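Conserved hypothetical cytochrome protein (Kuenenia stuttgartiensis, PDB 6H5L) probably carries electrons through two covalently bound c-type hemes, as part of a multiheme reductase complex of an anammox bacterium. Local coordinates at residues P151-Q156 / I164-F169; I131-E134 / C138-C141. All coordinates share one frame; numbering follows the deposited sequence.

Interaction 1. Residues P151-Q156 / I164-F169; sequences PSASEQ and IKPFDF. With HEC (heme c), chain K.
Residues 151-156 and 164-169 lie in irregular loop, and one backbone hydrogen bond joins them, I164 N to Q156 O at 3.1 Å. Both belong to the long loop that follows the CXXCH helix in the second cytochrome c domain, on the side of heme c #2 where H142 binds the iron. A type I beta turn runs from A153 to Q156. The methylene chain of K165 lies alongside this turn. Its CG packs 3.7 Å from A153 O, and CE comes near S154 OG. CG of K165 is anti to the backbone N (chi1 -178°), and the chain stays extended until it bends at chi4. The amine leads away from the turn and bonds to G148 O, and it also forms a salt bridge with E268 of the neighbouring hydroxylamine oxidoreductase-like subunit. P166 sits beside K165, and P166 CD lies 4.3 Å from A153 CB. The P166 side chain also touches H142.

Q156 meets I164 by its CB, which lies 4.3 Å from I164 CG2. Its amide turns elsewhere. A bend at chi2 (-57°) folds the chain back over its own segment, where NE2 points to S152 O and that oxygen lies in the amide plane. The spacing of this pair is too short to be trusted in detail. The other end of the amide, OE1, lies 3.8 Å from heme CBC. I164 and F167 line the same heme pocket. I164 extends its CG1 branch to the D-ring propionate (O1D, O2D), while CG2 stays near the Q156 backbone. The edge of the F167 ring lies between the two propionates, with CD1 by heme O2D and CZ 3.3 Å from heme O1A.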
loop_
_atom_site.group_PDB
_atom_site.type_symbol
_atom_site.label_atom_id
_atom_site.label_comp_id
_atom_site.label_asym_id
_atom_site.label_seq_id
_atom_site.Cartn_x
_atom_site.Cartn_y
_atom_site.Cartn_z
ATOM N N PRO B 151 -0.470 -15.299 -33.823
ATOM C CA PRO B 151 -0.434 -14.561 -35.099
ATOM C C PRO B 151 -1.445 -15.059 -36.119
ATOM O O PRO B 151 -2.059 -14.245 -36.822
ATOM C CB PRO B 151 1.012 -14.763 -35.577
ATOM C CG PRO B 151 1.491 -15.987 -34.857
ATOM C CD PRO B 151 0.810 -15.964 -33.525
ATOM N N SER B 152 -1.648 -16.370 -36.214
ATOM C CA SER B 152 -2.555 -16.951 -37.194
ATOM C C SER B 152 -3.979 -17.110 -36.671
ATOM O O SER B 152 -4.781 -17.806 -37.302
ATOM C CB SER B 152 -2.024 -18.308 -37.660
ATOM O OG SER B 152 -0.696 -18.197 -38.142
ATOM N N ALA B 153 -4.315 -16.475 -35.545
ATOM C CA ALA B 153 -5.589 -16.754 -34.886
ATOM C C ALA B 153 -6.765 -16.168 -35.661
ATOM O O ALA B 153 -7.737 -16.874 -35.959
ATOM C CB ALA B 153 -5.569 -16.214 -33.456
ATOM N N SER B 154 -6.699 -14.876 -35.991
ATOM C CA SER B 154 -7.850 -14.194 -36.576
ATOM C C SER B 154 -8.210 -14.713 -37.963
ATOM O O SER B 154 -9.348 -14.516 -38.406
ATOM C CB SER B 154 -7.587 -12.687 -36.644
ATOM O OG SER B 154 -7.491 -12.125 -35.346
ATOM N N GLU B 155 -7.284 -15.373 -38.653
ATOM C CA GLU B 155 -7.484 -15.756 -40.043
ATOM C C GLU B 155 -8.011 -17.175 -40.216
ATOM O O GLU B 155 -8.253 -17.592 -41.353
ATOM C CB GLU B 155 -6.173 -15.608 -40.818
ATOM C CG GLU B 155 -5.136 -16.654 -40.460
ATOM C CD GLU B 155 -3.757 -16.309 -40.975
ATOM O OE1 GLU B 155 -3.529 -15.129 -41.319
ATOM O OE2 GLU B 155 -2.901 -17.216 -41.036
ATOM N N GLN B 156 -8.194 -17.926 -39.133
ATOM C CA GLN B 156 -8.649 -19.303 -39.258
ATOM C C GLN B 156 -10.109 -19.350 -39.697
ATOM O O GLN B 156 -10.903 -18.459 -39.390
ATOM C CB GLN B 156 -8.470 -20.045 -37.935
ATOM C CG GLN B 156 -7.046 -20.036 -37.413
ATOM C CD GLN B 156 -6.061 -20.622 -38.404
ATOM O OE1 GLN B 156 -6.322 -21.655 -39.020
ATOM N NE2 GLN B 156 -4.922 -19.959 -38.568
ATOM N N ILE B 164 -13.308 -19.252 -37.601
ATOM C CA ILE B 164 -13.201 -19.996 -36.346
ATOM C C ILE B 164 -11.899 -19.543 -35.686
ATOM O O ILE B 164 -10.838 -20.147 -35.864
ATOM C CB ILE B 164 -13.253 -21.518 -36.546
ATOM C CG1 ILE B 164 -13.095 -22.265 -35.219
ATOM C CG2 ILE B 164 -12.251 -21.995 -37.600
ATOM C CD1 ILE B 164 -13.575 -23.703 -35.274
ATOM N N LYS B 165 -11.980 -18.476 -34.906
ATOM C CA LYS B 165 -10.838 -17.993 -34.144
ATOM C C LYS B 165 -10.767 -18.769 -32.838
ATOM O O LYS B 165 -11.744 -18.763 -32.077
ATOM C CB LYS B 165 -10.975 -16.507 -33.872
ATOM C CG LYS B 165 -9.816 -15.884 -33.127
ATOM C CD LYS B 165 -9.962 -14.369 -33.077
ATOM C CE LYS B 165 -8.885 -13.720 -32.212
ATOM N NZ LYS B 165 -9.001 -14.054 -30.761
ATOM N N PRO B 166 -9.667 -19.466 -32.550
ATOM C CA PRO B 166 -9.632 -20.348 -31.371
ATOM C C PRO B 166 -9.938 -19.582 -30.093
ATOM O O PRO B 166 -9.245 -18.627 -29.736
ATOM C CB PRO B 166 -8.202 -20.896 -31.383
ATOM C CG PRO B 166 -7.425 -19.919 -32.204
ATOM C CD PRO B 166 -8.369 -19.415 -33.244
ATOM N N PHE B 167 -10.999 -20.007 -29.412
ATOM C CA PHE B 167 -11.416 -19.349 -28.186
ATOM C C PHE B 167 -10.335 -19.470 -27.116
ATOM O O PHE B 167 -9.507 -20.387 -27.123
ATOM C CB PHE B 167 -12.729 -19.946 -27.676
ATOM C CG PHE B 167 -12.619 -21.385 -27.250
ATOM C CD1 PHE B 167 -12.810 -22.410 -28.162
ATOM C CD2 PHE B 167 -12.329 -21.713 -25.934
ATOM C CE1 PHE B 167 -12.707 -23.733 -27.773
ATOM C CE2 PHE B 167 -12.224 -23.034 -25.539
ATOM C CZ PHE B 167 -12.415 -24.045 -26.459
ATOM N N ASP B 168 -10.350 -18.520 -26.188
ATOM C CA ASP B 168 -9.466 -18.560 -25.030
ATOM C C ASP B 168 -9.854 -19.744 -24.152
ATOM O O ASP B 168 -10.931 -19.744 -23.546
ATOM C CB ASP B 168 -9.565 -17.246 -24.261
ATOM C CG ASP B 168 -8.685 -17.220 -23.028
ATOM O OD1 ASP B 168 -7.754 -18.048 -22.941
ATOM O OD2 ASP B 168 -8.927 -16.373 -22.144
ATOM N N PHE B 169 -8.989 -20.755 -24.078
ATOM C CA PHE B 169 -9.277 -21.935 -23.272
ATOM C C PHE B 169 -8.638 -21.886 -21.890
ATOM O O PHE B 169 -8.743 -22.864 -21.143
ATOM C CB PHE B 169 -8.854 -23.220 -24.008
ATOM C CG PHE B 169 -7.374 -23.332 -24.292
ATOM C CD1 PHE B 169 -6.470 -23.625 -23.279
ATOM C CD2 PHE B 169 -6.896 -23.200 -25.585
ATOM C CE1 PHE B 169 -5.117 -23.743 -23.544
ATOM C CE2 PHE B 169 -5.544 -23.322 -25.858
ATOM C CZ PHE B 169 -4.655 -23.595 -24.837
HETATM FE FE HEC K . -5.851 -26.062 -31.544
HETATM C CHA HEC K . -9.171 -26.316 -30.707
HETATM C CHB HEC K . -4.996 -27.390 -28.491
HETATM C CHC HEC K . -2.553 -26.155 -32.497
HETATM C CHD HEC K . -6.590 -24.080 -34.231
HETATM N NA HEC K . -6.898 -26.786 -29.918
HETATM C C1A HEC K . -8.263 -26.682 -29.737
HETATM C C2A HEC K . -8.562 -27.029 -28.359
HETATM C C3A HEC K . -7.407 -27.322 -27.748
HETATM C C4A HEC K . -6.338 -27.176 -28.716
HETATM C CMA HEC K . -7.229 -27.745 -26.272
HETATM C CAA HEC K . -9.970 -27.044 -27.720
HETATM C CBA HEC K . -10.473 -28.479 -27.576
HETATM C CGA HEC K . -11.862 -28.468 -26.991
HETATM O O1A HEC K . -12.442 -27.362 -26.840
HETATM O O2A HEC K . -12.392 -29.565 -26.679
HETATM N NB HEC K . -4.080 -26.591 -30.628
HETATM C C1B HEC K . -3.991 -27.270 -29.429
HETATM C C2B HEC K . -2.665 -27.844 -29.332
HETATM C C3B HEC K . -1.983 -27.503 -30.437
HETATM C C4B HEC K . -2.864 -26.709 -31.273
HETATM C CMB HEC K . -2.165 -28.671 -28.126
HETATM C CAB HEC K . -0.522 -27.861 -30.799
HETATM C CBB HEC K . -0.296 -29.385 -30.917
HETATM N NC HEC K . -4.763 -25.230 -33.055
HETATM C C1C HEC K . -3.423 -25.461 -33.312
HETATM C C2C HEC K . -3.130 -24.966 -34.643
HETATM C C3C HEC K . -4.204 -24.280 -35.062
HETATM C C4C HEC K . -5.283 -24.508 -34.112
HETATM C CMC HEC K . -1.703 -24.875 -35.236
HETATM C CAC HEC K . -4.336 -23.503 -36.395
HETATM C CBC HEC K . -4.286 -24.472 -37.596
HETATM N ND HEC K . -7.618 -25.297 -32.337
HETATM C C1D HEC K . -7.674 -24.527 -33.497
HETATM C C2D HEC K . -9.063 -24.271 -33.807
HETATM C C3D HEC K . -9.872 -24.971 -32.705
HETATM C C4D HEC K . -8.889 -25.580 -31.838
HETATM C CMD HEC K . -9.616 -23.463 -35.000
HETATM C CAD HEC K . -11.409 -25.017 -32.549
HETATM C CBD HEC K . -11.895 -23.744 -31.862
HETATM C CGD HEC K . -13.401 -23.714 -31.836
HETATM O O1D HEC K . -14.034 -24.755 -32.155
HETATM O O2D HEC K . -13.972 -22.645 -31.497
#

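Interaction 2. Residues I131-E134 / C138-C141; sequences IYEE and CWKC. With HEC (heme c), chain K.
The CXXCH heme-attachment motif of heme c #2 packs here against the end of helix 122-135. C138 and C141 are its two cysteines, and the tyrosine Y132 rests against the first of them. C138 SG is bonded to heme CAB and C141 SG to heme CAC, each at 1.8 Å. The ring of Y132 takes C138 CB over one face, 3.7 Å from the ring centroid, in a CH-pi contact offset toward the rim. The C138 sulfur lies obliquely to the same ring, a sulfur-aromatic contact. CG of Y132 is anti to the backbone N (chi1 180°), which carries the ring out past C138 toward H142. There its OH bonds to G143 O. Y214 of helix 205-217 also meets the ring.

Two hydrogen bonds join the backbone of the helix to the motif. C138 N donates to Y132 O at 2.7 Å, with an N-H...O angle of 146°. Y132 thus holds C138 through both its carbonyl and its ring. An alanine in place of Y132 would keep the carbonyl, but it would probably open a gap beside C138 CB and leave G143 O without its hydroxyl partner. W139 makes the second bond with its indole. Its CG stands between the backbone N and the carbonyl carbon (chi1 57°), and the ring swings back toward E133. The E133 side chain crosses the indole at about a right angle, with CG 4.0 Å from W139 CD1. The indole NE1 donates to E133 O at 3.1 Å, with that oxygen close to the ring plane.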
loop_
_atom_site.group_PDB
_atom_site.type_symbol
_atom_site.label_atom_id
_atom_site.label_comp_id
_atom_site.label_asym_id
_atom_site.label_seq_id
_atom_site.Cartn_x
_atom_site.Cartn_y
_atom_site.Cartn_z
ATOM N N ILE B 131 6.694 -29.503 -26.680
ATOM C CA ILE B 131 5.905 -29.843 -27.864
ATOM C C ILE B 131 5.033 -28.664 -28.277
ATOM O O ILE B 131 4.953 -28.308 -29.459
ATOM C CB ILE B 131 5.055 -31.098 -27.598
ATOM C CG1 ILE B 131 5.950 -32.313 -27.341
ATOM C CG2 ILE B 131 4.094 -31.359 -28.755
ATOM C CD1 ILE B 131 5.181 -33.550 -26.918
ATOM N N TYR B 132 4.364 -28.045 -27.300
ATOM C CA TYR B 132 3.421 -26.969 -27.590
ATOM C C TYR B 132 4.111 -25.776 -28.242
ATOM O O TYR B 132 3.527 -25.108 -29.102
ATOM C CB TYR B 132 2.717 -26.546 -26.297
ATOM C CG TYR B 132 1.711 -25.423 -26.437
ATOM C CD1 TYR B 132 2.112 -24.092 -26.392
ATOM C CD2 TYR B 132 0.356 -25.691 -26.584
ATOM C CE1 TYR B 132 1.198 -23.062 -26.510
ATOM C CE2 TYR B 132 -0.569 -24.664 -26.701
ATOM C CZ TYR B 132 -0.140 -23.353 -26.663
ATOM O OH TYR B 132 -1.049 -22.325 -26.778
ATOM N N GLU B 133 5.350 -25.490 -27.848
ATOM C CA GLU B 133 6.009 -24.255 -28.258
ATOM C C GLU B 133 7.086 -24.446 -29.317
ATOM O O GLU B 133 7.352 -23.514 -30.084
ATOM C CB GLU B 133 6.619 -23.550 -27.041
ATOM C CG GLU B 133 5.824 -22.344 -26.559
ATOM C CD GLU B 133 5.619 -22.337 -25.054
ATOM O OE1 GLU B 133 4.452 -22.269 -24.610
ATOM O OE2 GLU B 133 6.625 -22.404 -24.314
ATOM N N GLU B 134 7.724 -25.615 -29.376
ATOM C CA GLU B 134 8.821 -25.852 -30.306
ATOM C C GLU B 134 8.477 -26.887 -31.369
ATOM O O GLU B 134 8.563 -26.600 -32.568
ATOM C CB GLU B 134 10.074 -26.293 -29.538
ATOM C CG GLU B 134 10.582 -25.287 -28.523
ATOM C CD GLU B 134 11.788 -25.803 -27.765
ATOM O OE1 GLU B 134 12.433 -26.753 -28.259
ATOM O OE2 GLU B 134 12.087 -25.268 -26.677
ATOM N N CYS B 138 2.100 -24.691 -31.351
ATOM C CA CYS B 138 0.673 -24.471 -31.166
ATOM C C CYS B 138 0.353 -23.015 -30.863
ATOM O O CYS B 138 -0.795 -22.595 -31.042
ATOM C CB CYS B 138 0.149 -25.366 -30.045
ATOM S SG CYS B 138 0.866 -27.022 -30.029
ATOM N N TRP B 139 1.342 -22.240 -30.411
ATOM C CA TRP B 139 1.143 -20.818 -30.154
ATOM C C TRP B 139 0.811 -20.037 -31.419
ATOM O O TRP B 139 0.393 -18.877 -31.317
ATOM C CB TRP B 139 2.390 -20.232 -29.493
ATOM C CG TRP B 139 3.632 -20.428 -30.300
ATOM C CD1 TRP B 139 4.481 -21.495 -30.254
ATOM C CD2 TRP B 139 4.166 -19.532 -31.281
ATOM N NE1 TRP B 139 5.511 -21.320 -31.146
ATOM C CE2 TRP B 139 5.340 -20.122 -31.790
ATOM C CE3 TRP B 139 3.764 -18.289 -31.780
ATOM C CZ2 TRP B 139 6.116 -19.511 -32.772
ATOM C CZ3 TRP B 139 4.536 -17.685 -32.754
ATOM C CH2 TRP B 139 5.698 -18.296 -33.240
ATOM N N LYS B 140 1.002 -20.631 -32.598
ATOM C CA LYS B 140 0.622 -19.984 -33.850
ATOM C C LYS B 140 -0.845 -19.569 -33.831
ATOM O O LYS B 140 -1.178 -18.394 -34.017
ATOM C CB LYS B 140 0.912 -20.920 -35.027
ATOM C CG LYS B 140 2.386 -21.029 -35.392
ATOM C CD LYS B 140 2.892 -19.741 -36.025
ATOM C CE LYS B 140 4.372 -19.827 -36.357
ATOM N NZ LYS B 140 4.652 -20.927 -37.319
ATOM N N CYS B 141 -1.739 -20.530 -33.594
ATOM C CA CYS B 141 -3.167 -20.245 -33.503
ATOM C C CYS B 141 -3.601 -19.859 -32.093
ATOM O O CYS B 141 -4.413 -18.944 -31.926
ATOM C CB CYS B 141 -3.978 -21.456 -33.972
ATOM S SG CYS B 141 -3.722 -21.954 -35.699
HETATM FE FE HEC K . -5.851 -26.062 -31.544
HETATM C CHA HEC K . -9.171 -26.316 -30.707
HETATM C CHB HEC K . -4.996 -27.390 -28.491
HETATM C CHC HEC K . -2.553 -26.155 -32.497
HETATM C CHD HEC K . -6.590 -24.080 -34.231
HETATM N NA HEC K . -6.898 -26.786 -29.918
HETATM C C1A HEC K . -8.263 -26.682 -29.737
HETATM C C2A HEC K . -8.562 -27.029 -28.359
HETATM C C3A HEC K . -7.407 -27.322 -27.748
HETATM C C4A HEC K . -6.338 -27.176 -28.716
HETATM C CMA HEC K . -7.229 -27.745 -26.272
HETATM C CAA HEC K . -9.970 -27.044 -27.720
HETATM C CBA HEC K . -10.473 -28.479 -27.576
HETATM C CGA HEC K . -11.862 -28.468 -26.991
HETATM O O1A HEC K . -12.442 -27.362 -26.840
HETATM O O2A HEC K . -12.392 -29.565 -26.679
HETATM N NB HEC K . -4.080 -26.591 -30.628
HETATM C C1B HEC K . -3.991 -27.270 -29.429
HETATM C C2B HEC K . -2.665 -27.844 -29.332
HETATM C C3B HEC K . -1.983 -27.503 -30.437
HETATM C C4B HEC K . -2.864 -26.709 -31.273
HETATM C CMB HEC K . -2.165 -28.671 -28.126
HETATM C CAB HEC K . -0.522 -27.861 -30.799
HETATM C CBB HEC K . -0.296 -29.385 -30.917
HETATM N NC HEC K . -4.763 -25.230 -33.055
HETATM C C1C HEC K . -3.423 -25.461 -33.312
HETATM C C2C HEC K . -3.130 -24.966 -34.643
HETATM C C3C HEC K . -4.204 -24.280 -35.062
HETATM C C4C HEC K . -5.283 -24.508 -34.112
HETATM C CMC HEC K . -1.703 -24.875 -35.236
HETATM C CAC HEC K . -4.336 -23.503 -36.395
HETATM C CBC HEC K . -4.286 -24.472 -37.596
HETATM N ND HEC K . -7.618 -25.297 -32.337
HETATM C C1D HEC K . -7.674 -24.527 -33.497
HETATM C C2D HEC K . -9.063 -24.271 -33.807
HETATM C C3D HEC K . -9.872 -24.971 -32.705
HETATM C C4D HEC K . -8.889 -25.580 -31.838
HETATM C CMD HEC K . -9.616 -23.463 -35.000
HETATM C CAD HEC K . -11.409 -25.017 -32.549
HETATM C CBD HEC K . -11.895 -23.744 -31.862
HETATM C CGD HEC K . -13.401 -23.714 -31.836
HETATM O O1D HEC K . -14.034 -24.755 -32.155
HETATM O O2D HEC K . -13.972 -22.645 -31.497
#

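Both interactions lie in the second cytochrome c domain and touch heme c #2. The centres of interactions 1 and 2 are about 13 Å apart. They follow in series along the chain: interaction 2 joins helix 122-135 to the CXXCH helix 139-142, and interaction 1 closes within the loop that runs on to helix 180-189. The two meet directly. S152 N lies 3.0 Å from K140 O, a probable hydrogen bond, and P166 packs on C141. The loop of interaction 1 therefore lies against the CXXCH segment whose cysteines hold the heme. Interaction 2 supplies the covalent links, and interaction 1 adds pocket residues and a contact with the neighbouring hydroxylamine oxidoreductase-like subunit.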